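PDB 6F74: alcohol oxidase from Myceliophthora thermophila, which binds flavin-adenine dinucleotide and, as a VAO-type flavoprotein, probably oxidises a substrate with molecular oxygen as electron acceptor. Local coordinates for residues A[62-67]-A[83-88]; A[90-93]-A[98-101]. All coordinates share one frame; numbering follows the deposited sequence.

In the fold
From the N terminus, the chain leaves strand 57-59, an outer strand of a four-stranded mixed sheet, and turns through 62-67 before helix 75-84. Contact 1 brings the end of that helix and the residues after it back against this turn, closing a loop of 15 residues. Helix 88-93 follows at once, and contact 2 closes a much shorter return of four residues between it and 98-101. The two contacts come one after the other, neither nested nor crossed, with centres about 9 Å apart. They meet where Trp85 O probably accepts a hydrogen bond from Gln91 NE2 and where Ile63 packs on Phe90. Both reach FAD, contact 1 through Gln88 and contact 2 through Asn99 and Tyr100.

Contact 1 of 2, residues A[62-67]-A[83-88]; sequences PIAQSC and KMWTDQ. With FAD (flavin-adenine dinucleotide), chain I.
With CG2 of Ile63 anti to its own backbone N, and CG of Trp85 likewise turned away from the backbone N (chi1 -167°), the isoleucine methyl and the indole are brought together. Their meeting closes the connection that runs from 62-67 through helix 75-84 in a VAO-type flavoprotein, next to the FAD pocket to which Gln88 belongs. The methyl CG2 of Ile63 lies 3.6 Å from Trp85 CZ3, on the six-membered ring, and the branch carbon Ile63 CB is 3.8 Å from the same atom. CD1, at the end of the other branch, leads away from the indole. Ala64 CB approaches less closely, 4.2 Å from Trp85 CZ3, and both aliphatic groups come to the ring obliquely. The contact is therefore small and wholly apolar, while the indole NE1 turns to the carbonyl oxygen of Gly430.

Each segment is shaped by a type I beta turn. In Pro62 to Gln65 the bond from Gln65 N to Pro62 O is 3.1 Å, and in Met84 to Asp87 that from Asp87 N to Met84 O is 3.0 Å. Cys67, in a short 3-10 segment, forms a disulfide with Cys78, a second tie between this loop and helix 75-84. Val81 of that helix touches Ile63 and Ala64, and Phe90 of the next helix also packs on Ile63.

Beyond Trp85 the chain turns toward the cofactor. Asp87 is the N-cap of helix 88-93, its OD2 accepting a hydrogen bond from Phe90 N. Gln88 then extends beyond CG (chi2 -178°) so that its terminal amide reaches the dimethylbenzene end of the flavin. The amide NE2 is bonded to the carbonyl oxygen of Asp427, which helps fix the group, and Gln88 OE1 sits 3.2 Å from the flavin methyl C7M.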
ATOM      1  N   PRO A  62      17.676 -12.430  10.160  1.00 20.00           N
ATOM      2  CA  PRO A  62      17.487 -12.152   8.734  1.00 19.95           C
ATOM      3  C   PRO A  62      16.930 -13.343   7.988  1.00 20.19           C
ATOM      4  O   PRO A  62      17.376 -14.455   8.191  1.00 20.62           O
ATOM      5  CB  PRO A  62      18.901 -11.818   8.222  1.00 20.28           C
ATOM      6  CG  PRO A  62      19.671 -11.408   9.410  1.00 20.32           C
ATOM      7  CD  PRO A  62      19.005 -12.026  10.648  1.00 20.21           C
ATOM      8  N   ILE A  63      15.923 -13.107   7.161  1.00 19.95           N
ATOM      9  CA  ILE A  63      15.185 -14.197   6.489  1.00 20.16           C
ATOM     10  C   ILE A  63      16.111 -15.199   5.836  1.00 20.74           C
ATOM     11  O   ILE A  63      15.965 -16.407   6.035  1.00 21.12           O
ATOM     12  CB  ILE A  63      14.165 -13.635   5.490  1.00 19.86           C
ATOM     13  CG1 ILE A  63      13.130 -12.741   6.184  1.00 19.38           C
ATOM     14  CG2 ILE A  63      13.409 -14.741   4.787  1.00 20.12           C
ATOM     15  CD1 ILE A  63      12.245 -13.398   7.223  1.00 19.40           C
ATOM     16  N   ALA A  64      17.113 -14.678   5.117  1.00 20.87           N
ATOM     17  CA  ALA A  64      18.050 -15.530   4.380  1.00 21.50           C
ATOM     18  C   ALA A  64      19.418 -15.750   5.033  1.00 21.92           C
ATOM     19  O   ALA A  64      20.414 -15.988   4.310  1.00 22.43           O
ATOM     20  CB  ALA A  64      18.237 -14.933   2.997  1.00 21.52           C
ATOM     21  N   GLN A  65      19.509 -15.700   6.358  1.00 21.79           N
ATOM     22  CA  GLN A  65      20.830 -15.892   7.044  1.00 22.21           C
ATOM     23  C   GLN A  65      21.477 -17.266   6.828  1.00 22.98           C
ATOM     24  O   GLN A  65      22.704 -17.405   6.872  1.00 23.48           O
ATOM     25  CB  GLN A  65      20.756 -15.590   8.543  1.00 21.94           C
ATOM     26  CG  GLN A  65      19.771 -16.464   9.325  1.00 21.88           C
ATOM     27  CD  GLN A  65      19.928 -16.337  10.822  1.00 21.78           C
ATOM     28  OE1 GLN A  65      20.536 -15.399  11.340  1.00 21.60           O
ATOM     29  NE2 GLN A  65      19.295 -17.232  11.523  1.00 21.92           N
ATOM     30  N   SER A  66      20.649 -18.283   6.576  1.00 23.13           N
ATOM     31  CA  SER A  66      21.135 -19.626   6.268  1.00 23.92           C
ATOM     32  C   SER A  66      21.963 -19.741   4.981  1.00 24.44           C
ATOM     33  O   SER A  66      22.664 -20.736   4.798  1.00 25.22           O
ATOM     34  CB  SER A  66      19.964 -20.610   6.233  1.00 23.99           C
ATOM     35  OG  SER A  66      19.136 -20.404   5.104  1.00 23.76           O
ATOM     36  N   CYS A  67      21.875 -18.747   4.105  1.00 24.10           N
ATOM     37  CA  CYS A  67      22.665 -18.679   2.880  1.00 24.58           C
ATOM     38  C   CYS A  67      24.117 -18.236   3.076  1.00 25.00           C
ATOM     39  O   CYS A  67      24.887 -18.254   2.124  1.00 25.55           O
ATOM     40  CB  CYS A  67      21.978 -17.738   1.857  1.00 24.08           C
ATOM     41  SG  CYS A  67      20.364 -18.332   1.281  1.00 23.79           S
ATOM     42  N   LYS A  83      13.660 -20.227  -2.905  1.00 23.27           N
ATOM     43  CA  LYS A  83      12.473 -20.645  -3.636  1.00 23.32           C
ATOM     44  C   LYS A  83      11.223 -19.879  -3.196  1.00 22.63           C
ATOM     45  O   LYS A  83      10.402 -19.509  -4.044  1.00 22.44           O
ATOM     46  CB  LYS A  83      12.266 -22.154  -3.448  1.00 24.02           C
ATOM     47  CG  LYS A  83      11.013 -22.694  -4.107  1.00 24.17           C
ATOM     48  CD  LYS A  83      10.707 -24.146  -3.746  1.00 24.89           C
ATOM     49  CE  LYS A  83       9.569 -24.644  -4.668  1.00 25.14           C
ATOM     50  NZ  LYS A  83       8.770 -25.770  -4.073  1.00 25.65           N
ATOM     51  N   MET A  84      11.097 -19.598  -1.901  1.00 22.31           N
ATOM     52  CA  MET A  84       9.858 -19.013  -1.338  1.00 21.79           C
ATOM     53  C   MET A  84       9.870 -17.485  -1.146  1.00 21.11           C
ATOM     54  O   MET A  84       8.869 -16.903  -0.686  1.00 20.72           O
ATOM     55  CB  MET A  84       9.516 -19.673  -0.003  1.00 21.92           C
ATOM     56  CG  MET A  84       9.246 -21.151  -0.049  1.00 22.62           C
ATOM     57  SD  MET A  84       7.927 -21.638  -1.114  1.00 22.85           S
ATOM     58  CE  MET A  84       6.442 -20.836  -0.433  1.00 22.30           C
ATOM     59  N   TRP A  85      10.996 -16.856  -1.518  1.00 21.07           N
ATOM     60  CA  TRP A  85      11.193 -15.413  -1.392  1.00 20.55           C
ATOM     61  C   TRP A  85      10.138 -14.572  -2.086  1.00 20.18           C
ATOM     62  O   TRP A  85       9.770 -13.494  -1.614  1.00 19.73           O
ATOM     63  CB  TRP A  85      12.596 -15.028  -1.946  1.00 20.75           C
ATOM     64  CG  TRP A  85      12.984 -13.604  -1.558  1.00 20.32           C
ATOM     65  CD1 TRP A  85      12.736 -12.463  -2.273  1.00 20.04           C
ATOM     66  CD2 TRP A  85      13.608 -13.181  -0.347  1.00 20.17           C
ATOM     67  NE1 TRP A  85      13.192 -11.371  -1.598  1.00 19.76           N
ATOM     68  CE2 TRP A  85      13.733 -11.780  -0.412  1.00 19.83           C
ATOM     69  CE3 TRP A  85      14.080 -13.846   0.780  1.00 20.34           C
ATOM     70  CZ2 TRP A  85      14.332 -11.017   0.618  1.00 19.65           C
ATOM     71  CZ3 TRP A  85      14.674 -13.095   1.806  1.00 20.13           C
ATOM     72  CH2 TRP A  85      14.771 -11.697   1.719  1.00 19.79           C
ATOM     73  N   THR A  86       9.654 -15.046  -3.229  1.00 20.41           N
ATOM     74  CA  THR A  86       8.658 -14.315  -3.990  1.00 20.12           C
ATOM     75  C   THR A  86       7.207 -14.558  -3.504  1.00 19.99           C
ATOM     76  O   THR A  86       6.254 -13.955  -4.037  1.00 19.78           O
ATOM     77  CB  THR A  86       8.838 -14.617  -5.503  1.00 20.45           C
ATOM     78  OG1 THR A  86       8.931 -16.046  -5.694  1.00 21.00           O
ATOM     79  CG2 THR A  86      10.149 -13.954  -6.052  1.00 20.54           C
ATOM     80  N   ASP A  87       7.006 -15.366  -2.464  1.00 20.15           N
ATOM     81  CA  ASP A  87       5.652 -15.741  -2.027  1.00 20.18           C
ATOM     82  C   ASP A  87       5.151 -14.889  -0.869  1.00 19.78           C
ATOM     83  O   ASP A  87       5.819 -14.751   0.153  1.00 19.69           O
ATOM     84  CB  ASP A  87       5.604 -17.188  -1.602  1.00 20.70           C
ATOM     85  CG  ASP A  87       4.246 -17.560  -1.067  1.00 20.81           C
ATOM     86  OD1 ASP A  87       3.285 -17.392  -1.821  1.00 20.81           O
ATOM     87  OD2 ASP A  87       4.116 -17.929   0.120  1.00 20.91           O
ATOM     88  N   GLN A  88       3.955 -14.356  -1.015  1.00 19.62           N
ATOM     89  CA  GLN A  88       3.464 -13.360  -0.053  1.00 19.27           C
ATOM     90  C   GLN A  88       3.232 -13.963   1.354  1.00 19.43           C
ATOM     91  O   GLN A  88       3.475 -13.278   2.360  1.00 19.19           O
ATOM     92  CB  GLN A  88       2.177 -12.723  -0.545  1.00 19.17           C
ATOM     93  CG  GLN A  88       2.336 -11.948  -1.837  1.00 18.99           C
ATOM     94  CD  GLN A  88       1.049 -11.278  -2.308  1.00 18.92           C
ATOM     95  OE1 GLN A  88       0.207 -10.910  -1.513  1.00 18.89           O
ATOM     96  NE2 GLN A  88       0.930 -11.073  -3.610  1.00 18.95           N
TER
HETATM   97  PA  FAD I 601       2.472  -3.123   7.472  1.00 15.73           P
HETATM   98  O1A FAD I 601       3.854  -3.134   6.826  1.00 16.33           O
HETATM   99  O2A FAD I 601       2.210  -4.175   8.504  1.00 14.61           O
HETATM  100  O5B FAD I 601       2.259  -1.685   8.088  1.00 13.82           O
HETATM  101  C5B FAD I 601       2.208  -0.573   7.237  1.00 13.38           C
HETATM  102  C4B FAD I 601       2.297   0.691   8.074  1.00 12.87           C
HETATM  103  O4B FAD I 601       1.139   0.725   8.890  1.00 12.82           O
HETATM  104  C3B FAD I 601       3.463   0.782   9.025  1.00 12.31           C
HETATM  105  O3B FAD I 601       3.752   2.172   9.213  1.00 12.69           O
HETATM  106  C2B FAD I 601       2.924   0.258  10.333  1.00 12.77           C
HETATM  107  O2B FAD I 601       3.497   0.844  11.508  1.00 12.30           O
HETATM  108  C1B FAD I 601       1.483   0.686  10.267  1.00 12.89           C
HETATM  109  N9A FAD I 601       0.516  -0.185  10.944  1.00 13.21           N
HETATM  110  C8A FAD I 601       0.151  -1.419  10.572  1.00 14.09           C
HETATM  111  N7A FAD I 601      -0.790  -1.912  11.400  1.00 14.08           N
HETATM  112  C5A FAD I 601      -1.033  -0.969  12.305  1.00 13.77           C
HETATM  113  C6A FAD I 601      -1.938  -0.870  13.451  1.00 13.93           C
HETATM  114  N6A FAD I 601      -2.732  -1.934  13.709  1.00 14.13           N
HETATM  115  N1A FAD I 601      -1.906   0.276  14.179  1.00 13.83           N
HETATM  116  C2A FAD I 601      -1.074   1.300  13.855  1.00 14.21           C
HETATM  117  N3A FAD I 601      -0.228   1.280  12.792  1.00 13.99           N
HETATM  118  C4A FAD I 601      -0.182   0.177  12.002  1.00 13.66           C
HETATM  119  N1  FAD I 601      -2.668  -1.102  -1.479  1.00 11.40           N
HETATM  120  C2  FAD I 601      -3.795  -0.747  -2.136  1.00 11.65           C
HETATM  121  O2  FAD I 601      -4.295   0.385  -1.910  1.00 12.31           O
HETATM  122  N3  FAD I 601      -4.413  -1.576  -3.001  1.00 11.81           N
HETATM  123  C4  FAD I 601      -3.933  -2.797  -3.298  1.00 12.03           C
HETATM  124  O4  FAD I 601      -4.496  -3.556  -4.114  1.00 13.38           O
HETATM  125  C4X FAD I 601      -2.692  -3.256  -2.637  1.00 11.93           C
HETATM  126  N5  FAD I 601      -2.159  -4.465  -2.902  1.00 11.39           N
HETATM  127  C5X FAD I 601      -1.024  -4.861  -2.273  1.00 10.96           C
HETATM  128  C6  FAD I 601      -0.497  -6.124  -2.544  1.00  9.80           C
HETATM  129  C7  FAD I 601       0.647  -6.583  -1.915  1.00  8.66           C
HETATM  130  C7M FAD I 601       1.092  -7.960  -2.343  1.00  8.75           C
HETATM  131  C8  FAD I 601       1.329  -5.719  -0.911  1.00  7.38           C
HETATM  132  C8M FAD I 601       2.564  -6.164  -0.139  1.00  4.60           C
HETATM  133  C9  FAD I 601       0.821  -4.449  -0.655  1.00  9.18           C
HETATM  134  C9A FAD I 601      -0.341  -3.972  -1.286  1.00 10.70           C
HETATM  135  N10 FAD I 601      -0.908  -2.694  -1.025  1.00 12.01           N
HETATM  136  C10 FAD I 601      -2.078  -2.310  -1.693  1.00 11.68           C
HETATM  137  C1' FAD I 601      -0.266  -1.698  -0.134  1.00 13.09           C
HETATM  138  C2' FAD I 601      -0.736  -1.549   1.275  1.00 14.05           C
HETATM  139  O2' FAD I 601      -1.889  -0.710   1.249  1.00 13.99           O
HETATM  140  C3' FAD I 601       0.350  -0.849   2.099  1.00 15.12           C
HETATM  141  O3' FAD I 601       1.628  -1.493   1.947  1.00 16.26           O
HETATM  142  C4' FAD I 601      -0.020  -0.772   3.574  1.00 15.51           C
HETATM  143  O4' FAD I 601       1.019  -0.100   4.293  1.00 16.74           O
HETATM  144  C5' FAD I 601      -0.263  -2.155   4.157  1.00 15.36           C
HETATM  145  O5' FAD I 601      -0.616  -2.061   5.526  1.00 15.25           O
HETATM  146  P   FAD I 601      -0.208  -3.329   6.381  1.00 15.53           P
HETATM  147  O1P FAD I 601      -0.659  -4.582   5.684  1.00 15.56           O
HETATM  148  O2P FAD I 601      -0.655  -3.051   7.777  1.00 17.65           O
HETATM  149  O3P FAD I 601       1.403  -3.235   6.257  1.00 15.91           O

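Contact 2 of 2, residues A[90-93]-A[98-101]; sequences FQTS and RNYP. With FAD (flavin-adenine dinucleotide), chain I.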
ATOM      1  N   PHE A  90       4.759 -16.647   2.650  1.00 20.29           N
ATOM      2  CA  PHE A  90       6.069 -16.923   3.225  1.00 20.36           C
ATOM      3  C   PHE A  90       6.600 -15.658   3.911  1.00 19.87           C
ATOM      4  O   PHE A  90       7.065 -15.711   5.031  1.00 19.87           O
ATOM      5  CB  PHE A  90       7.080 -17.397   2.183  1.00 20.60           C
ATOM      6  CG  PHE A  90       8.481 -17.443   2.711  1.00 20.66           C
ATOM      7  CD1 PHE A  90       8.865 -18.455   3.623  1.00 21.07           C
ATOM      8  CD2 PHE A  90       9.406 -16.446   2.380  1.00 20.36           C
ATOM      9  CE1 PHE A  90      10.146 -18.479   4.150  1.00 21.16           C
ATOM     10  CE2 PHE A  90      10.696 -16.490   2.904  1.00 20.47           C
ATOM     11  CZ  PHE A  90      11.056 -17.489   3.784  1.00 20.85           C
ATOM     12  N   GLN A  91       6.514 -14.532   3.220  1.00 19.50           N
ATOM     13  CA  GLN A  91       6.954 -13.259   3.792  1.00 19.09           C
ATOM     14  C   GLN A  91       6.088 -12.749   4.954  1.00 18.92           C
ATOM     15  O   GLN A  91       6.633 -12.180   5.878  1.00 18.76           O
ATOM     16  CB  GLN A  91       7.086 -12.199   2.715  1.00 18.82           C
ATOM     17  CG  GLN A  91       8.153 -12.494   1.649  1.00 19.00           C
ATOM     18  CD  GLN A  91       9.573 -12.508   2.151  1.00 19.10           C
ATOM     19  OE1 GLN A  91       9.825 -12.232   3.334  1.00 18.98           O
ATOM     20  NE2 GLN A  91      10.542 -12.832   1.245  1.00 19.36           N
ATOM     21  N   THR A  92       4.774 -12.971   4.961  1.00 19.03           N
ATOM     22  CA  THR A  92       3.959 -12.557   6.111  1.00 18.98           C
ATOM     23  C   THR A  92       4.105 -13.440   7.340  1.00 19.27           C
ATOM     24  O   THR A  92       3.686 -13.030   8.423  1.00 19.24           O
ATOM     25  CB  THR A  92       2.454 -12.472   5.774  1.00 19.09           C
ATOM     26  OG1 THR A  92       2.005 -13.728   5.223  1.00 19.50           O
ATOM     27  CG2 THR A  92       2.174 -11.322   4.793  1.00 18.79           C
ATOM     28  N   SER A  93       4.661 -14.641   7.186  1.00 19.60           N
ATOM     29  CA  SER A  93       4.769 -15.634   8.260  1.00 19.98           C
ATOM     30  C   SER A  93       5.910 -15.389   9.255  1.00 19.86           C
ATOM     31  O   SER A  93       5.854 -15.854  10.383  1.00 20.09           O
ATOM     32  CB  SER A  93       4.979 -17.036   7.656  1.00 20.48           C
ATOM     33  OG  SER A  93       6.270 -17.129   7.018  1.00 20.43           O
ATOM     34  N   ARG A  98       9.206  -9.389   4.699  1.00 18.21           N
ATOM     35  CA  ARG A  98       8.764  -8.220   3.984  1.00 18.00           C
ATOM     36  C   ARG A  98       8.413  -8.538   2.533  1.00 18.09           C
ATOM     37  O   ARG A  98       9.234  -9.061   1.782  1.00 18.30           O
ATOM     38  CB  ARG A  98       9.875  -7.177   4.011  1.00 17.94           C
ATOM     39  CG  ARG A  98      10.159  -6.654   5.424  1.00 17.85           C
ATOM     40  CD  ARG A  98       9.128  -5.661   5.868  1.00 17.66           C
ATOM     41  NE  ARG A  98       9.349  -5.227   7.240  1.00 17.62           N
ATOM     42  CZ  ARG A  98       8.988  -5.896   8.340  1.00 17.67           C
ATOM     43  NH1 ARG A  98       8.407  -7.087   8.262  1.00 17.78           N
ATOM     44  NH2 ARG A  98       9.285  -5.402   9.549  1.00 17.65           N
ATOM     45  N   ASN A  99       7.173  -8.250   2.144  1.00 17.99           N
ATOM     46  CA  ASN A  99       6.761  -8.452   0.760  1.00 18.08           C
ATOM     47  C   ASN A  99       7.607  -7.588  -0.203  1.00 18.05           C
ATOM     48  O   ASN A  99       8.122  -8.066  -1.184  1.00 18.25           O
ATOM     49  CB  ASN A  99       5.295  -8.102   0.599  1.00 17.99           C
ATOM     50  CG  ASN A  99       4.388  -9.268   0.849  1.00 18.19           C
ATOM     51  OD1 ASN A  99       3.676  -9.669  -0.046  1.00 18.32           O
ATOM     52  ND2 ASN A  99       4.403  -9.815   2.060  1.00 18.27           N
ATOM     53  N   TYR A 100       7.719  -6.310   0.111  1.00 17.87           N
ATOM     54  CA  TYR A 100       8.508  -5.390  -0.653  1.00 17.91           C
ATOM     55  C   TYR A 100       9.645  -4.824   0.229  1.00 17.92           C
ATOM     56  O   TYR A 100       9.572  -3.717   0.708  1.00 17.81           O
ATOM     57  CB  TYR A 100       7.612  -4.288  -1.156  1.00 17.79           C
ATOM     58  CG  TYR A 100       6.489  -4.768  -2.049  1.00 17.82           C
ATOM     59  CD1 TYR A 100       6.737  -5.361  -3.283  1.00 17.99           C
ATOM     60  CD2 TYR A 100       5.176  -4.594  -1.663  1.00 17.72           C
ATOM     61  CE1 TYR A 100       5.702  -5.791  -4.096  1.00 18.04           C
ATOM     62  CE2 TYR A 100       4.121  -4.982  -2.480  1.00 17.78           C
ATOM     63  CZ  TYR A 100       4.366  -5.592  -3.685  1.00 17.93           C
ATOM     64  OH  TYR A 100       3.284  -5.978  -4.438  1.00 18.02           O
ATOM     65  N   PRO A 101      10.698  -5.610   0.450  1.00 18.11           N
ATOM     66  CA  PRO A 101      11.724  -5.205   1.420  1.00 18.15           C
ATOM     67  C   PRO A 101      12.389  -3.906   1.026  1.00 18.23           C
ATOM     68  O   PRO A 101      12.791  -3.761  -0.131  1.00 18.42           O
ATOM     69  CB  PRO A 101      12.717  -6.373   1.371  1.00 18.44           C
ATOM     70  CG  PRO A 101      12.490  -7.020   0.054  1.00 18.61           C
ATOM     71  CD  PRO A 101      11.014  -6.918  -0.161  1.00 18.36           C
TER
HETATM   72  PA  FAD I 601       2.472  -3.123   7.472  1.00 15.73           P
HETATM   73  O1A FAD I 601       3.854  -3.134   6.826  1.00 16.33           O
HETATM   74  O2A FAD I 601       2.210  -4.175   8.504  1.00 14.61           O
HETATM   75  O5B FAD I 601       2.259  -1.685   8.088  1.00 13.82           O
HETATM   76  C5B FAD I 601       2.208  -0.573   7.237  1.00 13.38           C
HETATM   77  C4B FAD I 601       2.297   0.691   8.074  1.00 12.87           C
HETATM   78  O4B FAD I 601       1.139   0.725   8.890  1.00 12.82           O
HETATM   79  C3B FAD I 601       3.463   0.782   9.025  1.00 12.31           C
HETATM   80  O3B FAD I 601       3.752   2.172   9.213  1.00 12.69           O
HETATM   81  C2B FAD I 601       2.924   0.258  10.333  1.00 12.77           C
HETATM   82  O2B FAD I 601       3.497   0.844  11.508  1.00 12.30           O
HETATM   83  C1B FAD I 601       1.483   0.686  10.267  1.00 12.89           C
HETATM   84  N9A FAD I 601       0.516  -0.185  10.944  1.00 13.21           N
HETATM   85  C8A FAD I 601       0.151  -1.419  10.572  1.00 14.09           C
HETATM   86  N7A FAD I 601      -0.790  -1.912  11.400  1.00 14.08           N
HETATM   87  C5A FAD I 601      -1.033  -0.969  12.305  1.00 13.77           C
HETATM   88  C6A FAD I 601      -1.938  -0.870  13.451  1.00 13.93           C
HETATM   89  N6A FAD I 601      -2.732  -1.934  13.709  1.00 14.13           N
HETATM   90  N1A FAD I 601      -1.906   0.276  14.179  1.00 13.83           N
HETATM   91  C2A FAD I 601      -1.074   1.300  13.855  1.00 14.21           C
HETATM   92  N3A FAD I 601      -0.228   1.280  12.792  1.00 13.99           N
HETATM   93  C4A FAD I 601      -0.182   0.177  12.002  1.00 13.66           C
HETATM   94  N1  FAD I 601      -2.668  -1.102  -1.479  1.00 11.40           N
HETATM   95  C2  FAD I 601      -3.795  -0.747  -2.136  1.00 11.65           C
HETATM   96  O2  FAD I 601      -4.295   0.385  -1.910  1.00 12.31           O
HETATM   97  N3  FAD I 601      -4.413  -1.576  -3.001  1.00 11.81           N
HETATM   98  C4  FAD I 601      -3.933  -2.797  -3.298  1.00 12.03           C
HETATM   99  O4  FAD I 601      -4.496  -3.556  -4.114  1.00 13.38           O
HETATM  100  C4X FAD I 601      -2.692  -3.256  -2.637  1.00 11.93           C
HETATM  101  N5  FAD I 601      -2.159  -4.465  -2.902  1.00 11.39           N
HETATM  102  C5X FAD I 601      -1.024  -4.861  -2.273  1.00 10.96           C
HETATM  103  C6  FAD I 601      -0.497  -6.124  -2.544  1.00  9.80           C
HETATM  104  C7  FAD I 601       0.647  -6.583  -1.915  1.00  8.66           C
HETATM  105  C7M FAD I 601       1.092  -7.960  -2.343  1.00  8.75           C
HETATM  106  C8  FAD I 601       1.329  -5.719  -0.911  1.00  7.38           C
HETATM  107  C8M FAD I 601       2.564  -6.164  -0.139  1.00  4.60           C
HETATM  108  C9  FAD I 601       0.821  -4.449  -0.655  1.00  9.18           C
HETATM  109  C9A FAD I 601      -0.341  -3.972  -1.286  1.00 10.70           C
HETATM  110  N10 FAD I 601      -0.908  -2.694  -1.025  1.00 12.01           N
HETATM  111  C10 FAD I 601      -2.078  -2.310  -1.693  1.00 11.68           C
HETATM  112  C1' FAD I 601      -0.266  -1.698  -0.134  1.00 13.09           C
HETATM  113  C2' FAD I 601      -0.736  -1.549   1.275  1.00 14.05           C
HETATM  114  O2' FAD I 601      -1.889  -0.710   1.249  1.00 13.99           O
HETATM  115  C3' FAD I 601       0.350  -0.849   2.099  1.00 15.12           C
HETATM  116  O3' FAD I 601       1.628  -1.493   1.947  1.00 16.26           O
HETATM  117  C4' FAD I 601      -0.020  -0.772   3.574  1.00 15.51           C
HETATM  118  O4' FAD I 601       1.019  -0.100   4.293  1.00 16.74           O
HETATM  119  C5' FAD I 601      -0.263  -2.155   4.157  1.00 15.36           C
HETATM  120  O5' FAD I 601      -0.616  -2.061   5.526  1.00 15.25           O
HETATM  121  P   FAD I 601      -0.208  -3.329   6.381  1.00 15.53           P
HETATM  122  O1P FAD I 601      -0.659  -4.582   5.684  1.00 15.56           O
HETATM  123  O2P FAD I 601      -0.655  -3.051   7.777  1.00 17.65           O
HETATM  124  O3P FAD I 601       1.403  -3.235   6.257  1.00 15.91           O
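Gln91 folds its side chain over the backbone of Arg98, bent at chi2 (-66°) so that CG and CD lie beside the arginine carbonyl; Gln91 CD is 3.5 Å from Arg98 O. The amide oxygen OE1 of Gln91 takes a weak hydrogen bond from Arg98 N, 3.2 Å long and well off straight (130° at the hydrogen). NE2 of the same amide donates to the carbonyl oxygen of Trp85, so one buried amide links the turn that precedes helix 88-93 to the loop that follows it.

Asn99 approaches the same helix through ND2, which packs 3.6 Å from Gln91 CB and close to the Thr92 methyl, with the side chains of Thr92 and Asn99 crossing at an angle. Thr92 OG1 bonds back to Asp89 O within its helix. From Asn99 the cofactor is met on another side: Asn99 CB is 3.4 Å from the flavin methyl C8M. Tyr100 turns CE2 toward the flavin, 3.3 Å from C8, with C9 in the ring plane at its edge and C8M meeting the ring obliquely. Arg98 leaves the backbone away from the helix, and its NE and NH2 form salt bridges with Asp166 and Glu172. Residues 98-101, through Asn99 and Tyr100, thus wall the dimethylbenzene end of the isoalloxazine in the FAD pocket of a VAO-type oxidase.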